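Side-chain contacts in geranylgeranyl pyrophosphate synthetase (Pyrococcus horikoshii, PDB 1WY0), which probably condenses isopentenyl diphosphate with allylic diphosphates to build geranylgeranyl diphosphate: residues P132-R137 with G189-T194; F52-S57 with Y70-I75; F23-E28 with V125-I130. One frame throughout, in Å; residues are numbered along the deposited sequence.

Interaction 1 of 3, residues P132-R137 with G189-T194; sequences PEKKAR and GGIIGT
Three torsions gather Lys134, Arg137 and Ile191 into one contact. Lys134 leaves its helix with CG anti to the carbonyl carbon and then bends at chi2 (-54°), which carries the amine across to the last turn of helix 167-193. Arg137, one turn further on, has CG anti to the backbone N (chi1 -169°) and runs extended as far as NE, which lays the chain from CG to CZ along Ile191.

The polar half of the contact is a single hydrogen bond: Lys134 NZ donates to Ile191 O at 2.9 Å, approaching in the carbonyl plane with a C=O...N angle of 147°. The same amine makes a salt bridge to Asp195, just where the helix gives way to the following turn, and Thr194 O lies 3.3 Å from Lys134 NZ. With an alanine at this position, Ile191 O is likely to lose this donor and Asp195 its positive mate at the end of the helix.

The apolar half belongs to Ile191. Its CG2 lies 4.1 Å from Lys134 CD, touching the aliphatic stem of the lysine, while its CG1 sits 3.9 Å above the plane of the Arg137 guanidinium, over the centre of one face. CD1 lies back toward the arginine's stem, 3.5 Å from Arg137 NE. At the edge of the guanidinium, NH2 forms a salt bridge with Glu197.

The contact pins the start of helix 132-159 to the end of helix 167-193. Helix 197-224 borders it through Ile200, which touches both Arg137 and Ile191, while Val138 and Val141 of helix 132-159 pack on Ile191.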
loop_
_atom_site.group_PDB
_atom_site.type_symbol
_atom_site.label_atom_id
_atom_site.label_comp_id
_atom_site.label_asym_id
_atom_site.label_seq_id
_atom_site.Cartn_x
_atom_site.Cartn_y
_atom_site.Cartn_z
ATOM N N PRO A 132 15.242 -2.431 20.528
ATOM C CA PRO A 132 13.923 -1.801 20.420
ATOM C C PRO A 132 13.998 -0.339 19.993
ATOM O O PRO A 132 13.237 0.106 19.135
ATOM C CB PRO A 132 13.354 -1.964 21.826
ATOM C CG PRO A 132 13.910 -3.283 22.246
ATOM C CD PRO A 132 15.355 -3.181 21.794
ATOM N N GLU A 133 14.925 0.403 20.590
ATOM C CA GLU A 133 15.063 1.818 20.269
ATOM C C GLU A 133 15.480 2.007 18.807
ATOM O O GLU A 133 14.989 2.872 18.093
ATOM C CB GLU A 133 16.118 2.432 21.193
ATOM C CG GLU A 133 15.558 2.986 22.510
ATOM C CD GLU A 133 14.064 3.189 22.405
ATOM O OE1 GLU A 133 13.614 4.317 22.554
ATOM O OE2 GLU A 133 13.349 2.198 22.277
ATOM N N LYS A 134 16.453 1.182 18.366
ATOM C CA LYS A 134 16.860 1.259 16.967
ATOM C C LYS A 134 15.692 0.925 16.036
ATOM O O LYS A 134 15.339 1.668 15.129
ATOM C CB LYS A 134 18.015 0.282 16.734
ATOM C CG LYS A 134 19.296 0.692 17.471
ATOM C CD LYS A 134 19.738 2.121 17.160
ATOM C CE LYS A 134 21.084 2.473 17.813
ATOM N NZ LYS A 134 21.725 3.546 17.053
ATOM N N LYS A 135 15.110 -0.266 16.282
ATOM C CA LYS A 135 13.957 -0.713 15.502
ATOM C C LYS A 135 12.907 0.387 15.357
ATOM O O LYS A 135 12.427 0.701 14.275
ATOM C CB LYS A 135 13.341 -1.910 16.234
ATOM C CG LYS A 135 12.497 -2.796 15.313
ATOM C CD LYS A 135 12.671 -4.284 15.627
ATOM C CE LYS A 135 11.638 -5.161 14.914
ATOM N NZ LYS A 135 11.749 -6.540 15.384
ATOM N N ALA A 136 12.507 0.942 16.513
ATOM C CA ALA A 136 11.473 1.971 16.498
ATOM C C ALA A 136 11.881 3.174 15.640
ATOM O O ALA A 136 11.070 3.828 15.002
ATOM C CB ALA A 136 11.213 2.414 17.939
ATOM N N ARG A 137 13.191 3.480 15.666
ATOM C CA ARG A 137 13.677 4.631 14.905
ATOM C C ARG A 137 13.846 4.307 13.416
ATOM O O ARG A 137 13.866 5.185 12.565
ATOM C CB ARG A 137 15.020 5.067 15.504
ATOM C CG ARG A 137 15.479 6.420 14.953
ATOM C CD ARG A 137 16.910 6.783 15.382
ATOM N NE ARG A 137 17.309 8.044 14.749
ATOM C CZ ARG A 137 18.559 8.505 14.943
ATOM N NH1 ARG A 137 19.418 7.832 15.690
ATOM N NH2 ARG A 137 18.924 9.650 14.366
ATOM N N GLY A 189 20.948 2.893 7.307
ATOM C CA GLY A 189 22.174 2.131 7.394
ATOM C C GLY A 189 22.914 2.610 8.625
ATOM O O GLY A 189 23.251 1.818 9.503
ATOM N N GLY A 190 23.150 3.915 8.693
ATOM C CA GLY A 190 23.843 4.483 9.834
ATOM C C GLY A 190 23.233 4.051 11.156
ATOM O O GLY A 190 23.879 3.367 11.954
ATOM N N ILE A 191 21.982 4.445 11.381
ATOM C CA ILE A 191 21.258 4.156 12.615
ATOM C C ILE A 191 21.526 2.737 13.129
ATOM O O ILE A 191 21.633 2.486 14.321
ATOM C CB ILE A 191 19.762 4.337 12.350
ATOM C CG1 ILE A 191 19.430 5.819 12.160
ATOM C CG2 ILE A 191 18.955 3.825 13.558
ATOM C CD1 ILE A 191 17.935 6.056 11.941
ATOM N N ILE A 192 21.591 1.781 12.182
ATOM C CA ILE A 192 21.748 0.388 12.587
ATOM C C ILE A 192 23.144 0.102 13.142
ATOM O O ILE A 192 23.389 -0.902 13.795
ATOM C CB ILE A 192 21.491 -0.502 11.368
ATOM C CG1 ILE A 192 20.013 -0.455 10.976
ATOM C CG2 ILE A 192 21.840 -1.963 11.708
ATOM C CD1 ILE A 192 19.099 -0.945 12.100
ATOM N N GLY A 193 24.089 1.008 12.835
ATOM C CA GLY A 193 25.450 0.696 13.259
ATOM C C GLY A 193 26.137 1.842 14.024
ATOM O O GLY A 193 27.305 1.760 14.384
ATOM N N THR A 194 25.402 2.949 14.251
ATOM C CA THR A 194 26.070 4.075 14.902
ATOM C C THR A 194 25.088 4.993 15.635
ATOM O O THR A 194 23.955 5.199 15.223
ATOM C CB THR A 194 26.813 4.875 13.833
ATOM O OG1 THR A 194 27.746 5.749 14.472
ATOM C CG2 THR A 194 25.820 5.719 13.025
#

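Interaction 2 of 3, residues F52-S57 with Y70-I75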
loop_
_atom_site.group_PDB
_atom_site.type_symbol
_atom_site.label_atom_id
_atom_site.label_comp_id
_atom_site.label_asym_id
_atom_site.label_seq_id
_atom_site.Cartn_x
_atom_site.Cartn_y
_atom_site.Cartn_z
ATOM N N PHE A 52 22.029 -1.883 -1.129
ATOM C CA PHE A 52 23.482 -1.774 -1.062
ATOM C C PHE A 52 23.872 -0.551 -0.244
ATOM O O PHE A 52 24.816 -0.590 0.537
ATOM C CB PHE A 52 24.088 -1.649 -2.467
ATOM C CG PHE A 52 25.597 -1.610 -2.477
ATOM C CD1 PHE A 52 26.340 -2.748 -2.182
ATOM C CD2 PHE A 52 26.274 -0.432 -2.767
ATOM C CE1 PHE A 52 27.733 -2.711 -2.180
ATOM C CE2 PHE A 52 27.668 -0.383 -2.768
ATOM C CZ PHE A 52 28.398 -1.528 -2.473
ATOM N N VAL A 53 23.139 0.539 -0.421
ATOM C CA VAL A 53 23.432 1.753 0.315
ATOM C C VAL A 53 23.171 1.520 1.791
ATOM O O VAL A 53 23.863 2.070 2.651
ATOM C CB VAL A 53 22.582 2.920 -0.208
ATOM C CG1 VAL A 53 22.728 4.144 0.692
ATOM C CG2 VAL A 53 23.023 3.253 -1.617
ATOM N N VAL A 54 22.183 0.688 2.087
ATOM C CA VAL A 54 21.854 0.385 3.468
ATOM C C VAL A 54 23.031 -0.326 4.143
ATOM O O VAL A 54 23.642 0.208 5.069
ATOM C CB VAL A 54 20.603 -0.523 3.568
ATOM C CG1 VAL A 54 20.319 -0.848 5.019
ATOM C CG2 VAL A 54 19.393 0.172 2.935
ATOM N N LEU A 55 23.335 -1.533 3.672
ATOM C CA LEU A 55 24.423 -2.335 4.226
ATOM C C LEU A 55 25.765 -1.611 4.175
ATOM O O LEU A 55 26.557 -1.712 5.104
ATOM C CB LEU A 55 24.528 -3.673 3.485
ATOM C CG LEU A 55 23.235 -4.492 3.444
ATOM C CD1 LEU A 55 23.468 -5.801 2.707
ATOM C CD2 LEU A 55 22.751 -4.752 4.857
ATOM N N THR A 56 26.021 -0.884 3.095
ATOM C CA THR A 56 27.277 -0.158 2.968
ATOM C C THR A 56 27.327 1.009 3.945
ATOM O O THR A 56 28.398 1.360 4.441
ATOM C CB THR A 56 27.488 0.387 1.538
ATOM O OG1 THR A 56 27.456 -0.698 0.603
ATOM C CG2 THR A 56 28.836 1.081 1.428
ATOM N N SER A 57 26.174 1.609 4.223
ATOM C CA SER A 57 26.113 2.733 5.149
ATOM C C SER A 57 26.334 2.288 6.583
ATOM O O SER A 57 26.898 3.029 7.390
ATOM C CB SER A 57 24.771 3.453 5.041
ATOM O OG SER A 57 24.749 4.311 3.913
ATOM N N TYR A 70 17.357 -7.279 6.778
ATOM C CA TYR A 70 15.912 -7.165 6.607
ATOM C C TYR A 70 15.452 -5.722 6.410
ATOM O O TYR A 70 14.500 -5.466 5.674
ATOM C CB TYR A 70 15.168 -7.810 7.774
ATOM C CG TYR A 70 14.967 -9.293 7.593
ATOM C CD1 TYR A 70 15.845 -10.214 8.159
ATOM C CD2 TYR A 70 13.891 -9.780 6.852
ATOM C CE1 TYR A 70 15.654 -11.579 7.996
ATOM C CE2 TYR A 70 13.692 -11.142 6.681
ATOM C CZ TYR A 70 14.577 -12.040 7.259
ATOM O OH TYR A 70 14.370 -13.394 7.103
ATOM N N PRO A 71 16.098 -4.762 7.086
ATOM C CA PRO A 71 15.687 -3.367 6.902
ATOM C C PRO A 71 16.029 -2.901 5.489
ATOM O O PRO A 71 15.359 -2.033 4.931
ATOM C CB PRO A 71 16.496 -2.633 7.967
ATOM C CG PRO A 71 16.525 -3.625 9.068
ATOM C CD PRO A 71 16.849 -4.911 8.345
ATOM N N ALA A 72 17.088 -3.476 4.921
ATOM C CA ALA A 72 17.505 -3.138 3.563
ATOM C C ALA A 72 16.502 -3.794 2.620
ATOM O O ALA A 72 16.146 -3.234 1.588
ATOM C CB ALA A 72 18.898 -3.669 3.287
ATOM N N VAL A 73 16.055 -4.988 2.985
ATOM C CA VAL A 73 15.080 -5.702 2.179
ATOM C C VAL A 73 13.781 -4.903 2.138
ATOM O O VAL A 73 13.141 -4.797 1.098
ATOM C CB VAL A 73 14.814 -7.111 2.754
ATOM C CG1 VAL A 73 13.589 -7.740 2.089
ATOM C CG2 VAL A 73 16.034 -7.997 2.525
ATOM N N ALA A 74 13.410 -4.332 3.280
ATOM C CA ALA A 74 12.197 -3.536 3.402
ATOM C C ALA A 74 12.215 -2.437 2.353
ATOM O O ALA A 74 11.258 -2.235 1.598
ATOM C CB ALA A 74 12.123 -2.924 4.798
ATOM N N ILE A 75 13.326 -1.726 2.313
ATOM C CA ILE A 75 13.488 -0.645 1.369
ATOM C C ILE A 75 13.409 -1.102 -0.088
ATOM O O ILE A 75 12.833 -0.403 -0.921
ATOM C CB ILE A 75 14.805 0.104 1.641
ATOM C CG1 ILE A 75 14.664 0.873 2.962
ATOM C CG2 ILE A 75 15.140 1.047 0.481
ATOM C CD1 ILE A 75 15.744 1.923 3.205
#
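Val54 lies against the methyl group of Ala72, its CB 3.6 Å from Ala72 CB. Both branches of the valine share in the overlap. CG1, anti to the backbone N (chi1 178°), comes equally close to Ala72 CB, while CG2 approaches Ala72 CA at 3.9 Å. The alanine methyl is thus met by the branched end of the valine as a whole.

Two longer contacts flank this pair. Val54 CG2 reaches the end of Ile75, 4.1 Å from its CD1, one turn further along the second helix. Leu55 CD2 approaches Ala72 CB at 4.3 Å and extends the apolar patch contributed by helix 49-57, with Pro65 and Ala68 also against the leucine.

The segments run roughly antiparallel, their N-to-C directions 153° apart, and their axes approach to 8.9 Å. The small alanine at the closest point lets the CA atoms of Val54 and Ala72 come within 5.6 Å. This pairing of helix 49-57 with helix 69-90 belongs to the all-helical core of the polyprenyl synthetase fold, and Ser185 of helix 167-193 touches Ile75.

The polar side chains of the first segment turn back on their own helix. Thr56 OG1 gives a hydrogen bond to Phe52 O (2.6 Å), coming from above the carbonyl plane, and Ser57 OG bonds Val53 O (2.7 Å) from a position tilted off that carbonyl's plane. In each case the backbone N of the same residue reaches the carbonyl from the opposite face. With these hydroxyls bonded to main-chain oxygens inside the helix, the buried meeting between the helices is purely apolar: no hydrogen bond crosses it, and shape and close packing hold it.

Interaction 3 of 3, residues F23-E28 with V125-I130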
loop_
_atom_site.group_PDB
_atom_site.type_symbol
_atom_site.label_atom_id
_atom_site.label_comp_id
_atom_site.label_asym_id
_atom_site.label_seq_id
_atom_site.Cartn_x
_atom_site.Cartn_y
_atom_site.Cartn_z
ATOM N N PHE A 23 13.063 -13.212 -1.585
ATOM C CA PHE A 23 12.263 -14.326 -2.056
ATOM C C PHE A 23 11.784 -15.317 -1.010
ATOM O O PHE A 23 11.059 -16.253 -1.330
ATOM C CB PHE A 23 12.998 -15.026 -3.197
ATOM C CG PHE A 23 13.064 -14.189 -4.444
ATOM C CD1 PHE A 23 11.895 -13.809 -5.098
ATOM C CD2 PHE A 23 14.280 -13.726 -4.930
ATOM C CE1 PHE A 23 11.933 -12.980 -6.206
ATOM C CE2 PHE A 23 14.331 -12.893 -6.042
ATOM C CZ PHE A 23 13.153 -12.519 -6.681
ATOM N N GLU A 24 12.176 -15.123 0.243
ATOM C CA GLU A 24 11.678 -16.014 1.274
ATOM C C GLU A 24 10.444 -15.315 1.834
ATOM O O GLU A 24 9.574 -15.945 2.436
ATOM C CB GLU A 24 12.723 -16.269 2.364
ATOM C CG GLU A 24 12.832 -15.229 3.456
ATOM C CD GLU A 24 13.758 -15.693 4.568
ATOM O OE1 GLU A 24 14.817 -16.275 4.243
ATOM O OE2 GLU A 24 13.431 -15.475 5.758
ATOM N N LEU A 25 10.378 -14.002 1.612
ATOM C CA LEU A 25 9.241 -13.191 2.034
ATOM C C LEU A 25 8.151 -13.306 0.965
ATOM O O LEU A 25 6.969 -13.387 1.285
ATOM C CB LEU A 25 9.647 -11.724 2.206
ATOM C CG LEU A 25 10.309 -11.295 3.520
ATOM C CD1 LEU A 25 10.735 -9.853 3.413
ATOM C CD2 LEU A 25 9.339 -11.465 4.686
ATOM N N ILE A 26 8.552 -13.304 -0.303
ATOM C CA ILE A 26 7.595 -13.439 -1.395
ATOM C C ILE A 26 7.932 -14.676 -2.221
ATOM O O ILE A 26 8.488 -14.594 -3.318
ATOM C CB ILE A 26 7.542 -12.175 -2.316
ATOM C CG1 ILE A 26 8.924 -11.840 -2.878
ATOM C CG2 ILE A 26 7.034 -10.976 -1.528
ATOM C CD1 ILE A 26 8.900 -10.667 -3.842
ATOM N N PRO A 27 7.607 -15.857 -1.682
ATOM C CA PRO A 27 7.815 -17.141 -2.336
ATOM C C PRO A 27 6.633 -17.507 -3.240
ATOM O O PRO A 27 5.622 -16.823 -3.304
ATOM C CB PRO A 27 7.977 -18.195 -1.239
ATOM C CG PRO A 27 7.040 -17.702 -0.135
ATOM C CD PRO A 27 7.071 -16.119 -0.358
ATOM N N GLU A 28 6.806 -18.612 -3.990
ATOM C CA GLU A 28 5.730 -19.065 -4.866
ATOM C C GLU A 28 4.671 -19.857 -4.091
ATOM O O GLU A 28 4.689 -21.079 -4.014
ATOM C CB GLU A 28 6.343 -19.944 -5.957
ATOM C CG GLU A 28 7.708 -19.433 -6.424
ATOM C CD GLU A 28 8.342 -20.457 -7.338
ATOM O OE1 GLU A 28 8.925 -21.409 -6.838
ATOM O OE2 GLU A 28 8.254 -20.289 -8.554
ATOM N N VAL A 125 10.642 -5.322 8.070
ATOM C CA VAL A 125 11.064 -4.422 9.134
ATOM C C VAL A 125 10.897 -5.098 10.492
ATOM O O VAL A 125 11.745 -4.963 11.366
ATOM C CB VAL A 125 10.233 -3.126 9.138
ATOM C CG1 VAL A 125 10.550 -2.303 10.376
ATOM C CG2 VAL A 125 10.532 -2.318 7.890
ATOM N N ALA A 126 9.792 -5.817 10.663
ATOM C CA ALA A 126 9.516 -6.500 11.913
ATOM C C ALA A 126 10.539 -7.603 12.200
ATOM O O ALA A 126 11.004 -7.728 13.329
ATOM C CB ALA A 126 8.103 -7.077 11.886
ATOM N N ARG A 127 10.891 -8.392 11.185
ATOM C CA ARG A 127 11.869 -9.472 11.347
ATOM C C ARG A 127 13.286 -9.004 11.684
ATOM O O ARG A 127 14.151 -9.822 11.986
ATOM C CB ARG A 127 11.944 -10.334 10.083
ATOM C CG ARG A 127 10.702 -11.140 9.780
ATOM C CD ARG A 127 10.983 -12.123 8.665
ATOM N NE ARG A 127 9.819 -12.933 8.327
ATOM C CZ ARG A 127 9.838 -13.924 7.444
ATOM N NH1 ARG A 127 10.963 -14.230 6.813
ATOM N NH2 ARG A 127 8.729 -14.600 7.180
ATOM N N ALA A 128 13.537 -7.701 11.626
ATOM C CA ALA A 128 14.870 -7.184 11.923
ATOM C C ALA A 128 15.324 -7.588 13.326
ATOM O O ALA A 128 14.506 -7.731 14.237
ATOM C CB ALA A 128 14.887 -5.664 11.790
ATOM N N GLU A 129 16.636 -7.762 13.484
ATOM C CA GLU A 129 17.225 -8.143 14.767
ATOM C C GLU A 129 18.003 -6.959 15.326
ATOM O O GLU A 129 19.227 -6.905 15.208
ATOM C CB GLU A 129 18.201 -9.310 14.599
ATOM C CG GLU A 129 19.118 -9.244 13.386
ATOM C CD GLU A 129 18.565 -10.006 12.190
ATOM O OE1 GLU A 129 17.530 -10.692 12.352
ATOM O OE2 GLU A 129 19.154 -9.896 11.090
ATOM N N ILE A 130 17.304 -6.011 15.935
ATOM C CA ILE A 130 17.976 -4.843 16.483
ATOM C C ILE A 130 17.319 -4.361 17.769
ATOM O O ILE A 130 16.180 -4.731 18.065
ATOM C CB ILE A 130 17.993 -3.702 15.453
ATOM C CG1 ILE A 130 16.578 -3.449 14.932
ATOM C CG2 ILE A 130 18.921 -4.063 14.302
ATOM C CD1 ILE A 130 16.499 -2.355 13.888
#
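At the C-terminal end of helix 3-25, Glu24 and Leu25 meet Arg127, which sits where helix 107-126 runs out into the loop before helix 132-159. The ionic part is a salt bridge, Glu24 OE2 to Arg127 NH1 at 3.0 Å. The carboxylate comes to the edge of the guanidinium, near its plane, but the two flat groups are turned 61° apart and meet through one oxygen and one nitrogen rather than as a flush pair. Glu24 CG lies between the backbone N and the carbonyl carbon (chi1 83°), and the extended chain beyond it delivers the carboxylate to that edge.

The contact joins the end of the N-terminal helix of the all-helical subunit to the exit of helix 107-126, and the chain breaks helical geometry at Ile26 directly after Leu25. Leu25 supplies the apolar part: its CD2 sits 3.7 Å above the guanidinium plane, over the centre of one face, so the methyl covers the flat cation while the carboxylate takes its rim. The two side chains run past each other in opposite directions.

Arg127 has a second acidic partner, Glu123, salt-bridged to NH2, so carboxylates from two helices probably share its charge. Tyr70 of helix 69-90 packs on Arg127, and Val73 and Leu77 of that helix touch Leu25.

In the fold
Interaction 2 is the core contact of the three, with all its touching residues buried and nothing but aliphatic groups meeting; interactions 1 and 3 lie further from the chain's centre, are partly buried, and combine charge with apolar cover. Both set an aliphatic carbon over a guanidinium face, yet across interaction 1 the lysine reaches a backbone carbonyl, whereas interaction 3 pairs two charged side chains. Helix 69-90 links 52-57/70-75 to 23-28/125-130: Pro71 packs on Ala128, and Ala74 on Val125. Gly189 lies against Ser57, joining interactions 1 and 2. Between 1 and 3, Lys135 NZ probably hydrogen-bonds Ala126 O and Ala128 O, tying consecutive helices 107-126 and 132-159.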